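Local coordinates for protein flavodoxin (Aquifex aeolicus, PDB 2ARK) that binds FMN and probably serves as a low-potential electron donor to a number of redox enzymes, at residues Lys6-Tyr11 and Arg38-Asp43. Sequence-based numbering, arbitrary orientation.
Sequences KVLVIY and RLKHVD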
loop_
_atom_site.group_PDB
_atom_site.type_symbol
_atom_site.label_atom_id
_atom_site.label_comp_id
_atom_site.label_asym_id
_atom_site.label_seq_id
_atom_site.Cartn_x
_atom_site.Cartn_y
_atom_site.Cartn_z
ATOM N N LYS A 6 6.287 -17.262 -23.013
ATOM C CA LYS A 6 6.018 -15.986 -23.673
ATOM C C LYS A 6 6.026 -14.873 -22.614
ATOM O O LYS A 6 5.164 -14.858 -21.718
ATOM C CB LYS A 6 4.656 -16.041 -24.385
ATOM C CG LYS A 6 4.643 -16.788 -25.690
ATOM C CD LYS A 6 3.452 -17.719 -25.740
ATOM C CE LYS A 6 2.264 -17.160 -26.498
ATOM N NZ LYS A 6 1.045 -17.960 -26.195
ATOM N N VAL A 7 7.030 -13.989 -22.708
ATOM C CA VAL A 7 7.219 -12.881 -21.761
ATOM C C VAL A 7 7.074 -11.494 -22.429
ATOM O O VAL A 7 7.687 -11.206 -23.462
ATOM C CB VAL A 7 8.577 -13.032 -21.003
ATOM C CG1 VAL A 7 8.954 -11.775 -20.231
ATOM C CG2 VAL A 7 8.519 -14.207 -20.046
ATOM N N LEU A 8 6.246 -10.645 -21.839
ATOM C CA LEU A 8 6.060 -9.256 -22.294
ATOM C C LEU A 8 6.743 -8.331 -21.316
ATOM O O LEU A 8 6.438 -8.334 -20.112
ATOM C CB LEU A 8 4.573 -8.889 -22.344
ATOM C CG LEU A 8 3.990 -7.849 -23.313
ATOM C CD1 LEU A 8 2.850 -7.107 -22.634
ATOM C CD2 LEU A 8 4.975 -6.829 -24.006
ATOM N N VAL A 9 7.690 -7.555 -21.813
ATOM C CA VAL A 9 8.240 -6.472 -21.016
ATOM C C VAL A 9 7.653 -5.198 -21.598
ATOM O O VAL A 9 7.929 -4.853 -22.728
ATOM C CB VAL A 9 9.788 -6.449 -21.006
ATOM C CG1 VAL A 9 10.322 -5.339 -20.060
ATOM C CG2 VAL A 9 10.313 -7.800 -20.589
ATOM N N ILE A 10 6.813 -4.523 -20.823
ATOM C CA ILE A 10 6.152 -3.316 -21.310
ATOM C C ILE A 10 6.532 -2.184 -20.353
ATOM O O ILE A 10 6.529 -2.394 -19.156
ATOM C CB ILE A 10 4.606 -3.560 -21.437
ATOM C CG1 ILE A 10 3.910 -2.390 -22.077
ATOM C CG2 ILE A 10 3.924 -3.924 -20.072
ATOM C CD1 ILE A 10 2.370 -2.422 -21.755
ATOM N N TYR A 11 6.923 -1.009 -20.859
ATOM C CA TYR A 11 7.427 0.080 -19.966
ATOM C C TYR A 11 6.970 1.459 -20.451
ATOM O O TYR A 11 6.747 1.671 -21.643
ATOM C CB TYR A 11 8.969 0.046 -19.834
ATOM C CG TYR A 11 9.624 0.345 -21.149
ATOM C CD1 TYR A 11 10.030 1.634 -21.468
ATOM C CD2 TYR A 11 9.748 -0.642 -22.123
ATOM C CE1 TYR A 11 10.560 1.926 -22.730
ATOM C CE2 TYR A 11 10.293 -0.367 -23.357
ATOM C CZ TYR A 11 10.700 0.912 -23.653
ATOM O OH TYR A 11 11.215 1.179 -24.893
ATOM N N ARG A 38 8.889 -10.172 -25.783
ATOM C CA ARG A 38 8.501 -8.995 -26.554
ATOM C C ARG A 38 8.837 -7.822 -25.649
ATOM O O ARG A 38 8.478 -7.855 -24.476
ATOM C CB ARG A 38 7.003 -9.024 -26.909
ATOM C CG ARG A 38 6.744 -9.303 -28.332
ATOM C CD ARG A 38 5.793 -10.468 -28.630
ATOM N NE ARG A 38 4.451 -10.025 -28.985
ATOM C CZ ARG A 38 3.620 -10.656 -29.810
ATOM N NH1 ARG A 38 3.963 -11.776 -30.421
ATOM N NH2 ARG A 38 2.428 -10.134 -30.045
ATOM N N LEU A 39 9.562 -6.824 -26.173
ATOM C CA LEU A 39 9.854 -5.562 -25.441
ATOM C C LEU A 39 9.125 -4.382 -26.099
ATOM O O LEU A 39 9.372 -4.060 -27.277
ATOM C CB LEU A 39 11.360 -5.325 -25.404
ATOM C CG LEU A 39 11.967 -4.053 -24.810
ATOM C CD1 LEU A 39 11.585 -3.828 -23.309
ATOM C CD2 LEU A 39 13.488 -4.058 -25.007
ATOM N N LYS A 40 8.198 -3.753 -25.375
ATOM C CA LYS A 40 7.446 -2.605 -25.954
ATOM C C LYS A 40 7.377 -1.394 -25.037
ATOM O O LYS A 40 7.215 -1.546 -23.855
ATOM C CB LYS A 40 6.011 -2.999 -26.328
ATOM C CG LYS A 40 5.857 -4.325 -27.079
ATOM C CD LYS A 40 5.710 -4.180 -28.573
ATOM C CE LYS A 40 5.671 -5.597 -29.225
ATOM N NZ LYS A 40 5.083 -5.726 -30.648
ATOM N N HIS A 41 7.507 -0.196 -25.590
ATOM C CA HIS A 41 7.072 1.020 -24.905
ATOM C C HIS A 41 5.507 0.999 -24.856
ATOM O O HIS A 41 4.855 0.453 -25.759
ATOM C CB HIS A 41 7.637 2.263 -25.627
ATOM C CG HIS A 41 7.214 3.568 -25.028
ATOM N ND1 HIS A 41 7.797 4.097 -23.897
ATOM C CD2 HIS A 41 6.265 4.457 -25.404
ATOM C CE1 HIS A 41 7.212 5.243 -23.589
ATOM N NE2 HIS A 41 6.274 5.482 -24.486
ATOM N N VAL A 42 4.920 1.565 -23.802
ATOM C CA VAL A 42 3.463 1.649 -23.680
ATOM C C VAL A 42 2.708 2.190 -24.934
ATOM O O VAL A 42 1.634 1.671 -25.263
ATOM C CB VAL A 42 3.019 2.398 -22.387
ATOM C CG1 VAL A 42 3.421 3.841 -22.411
ATOM C CG2 VAL A 42 1.540 2.305 -22.207
ATOM N N ASP A 43 3.262 3.206 -25.619
ATOM C CA ASP A 43 2.643 3.786 -26.825
ATOM C C ASP A 43 2.684 2.814 -28.006
ATOM O O ASP A 43 1.922 2.968 -28.958
ATOM C CB ASP A 43 3.393 5.023 -27.324
ATOM C CG ASP A 43 3.390 6.189 -26.351
ATOM O OD1 ASP A 43 2.428 6.374 -25.559
ATOM O OD2 ASP A 43 4.393 6.941 -26.423
#
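Val7 O accepts the N-H of Arg38, and four more backbone hydrogen bonds follow, the last from just beyond the second strand. Val9 gives its N-H to Arg38 O and takes that of Lys40 on its own O, at 2.9 Å from Lys40 N. Tyr11 N reaches Lys40 O at 3.1 Å. The last bond, Val42 N to Tyr11 O, is 2.8 Å long, and its donor is tilted 32° from the carbonyl plane. This is the parallel strand pairing of a beta-alpha-beta unit in the flavodoxin-like fold. Helix 17-30 connects the two strands and covers the face that carries Val9, Tyr11 and Leu39.

The aromatic contact lies at the C-terminal ends. CG of Tyr11 sits between its backbone N and carbonyl carbon (chi1 65°), which swings the ring across to the neighbouring strand. His41 CA lies over one ring face, 4.0 Å from the Tyr11 ring centroid, as a CH-pi contact. The His41 ring turns an edge toward the Tyr11 face in an offset edge-to-face pair, planes at 72°. A leucine at Tyr11 would probably lose both contacts and leave His41 freer to turn.

Apolar contacts centre on Leu39 CD1, which touches Tyr11 CE2 at 3.7 Å and Val9 CG1 at 3.8 Å. On the other face Leu8 CD2 meets Lys40 CG at 4.1 Å. The Arg38 guanidinium turns away to a salt bridge with Asp49.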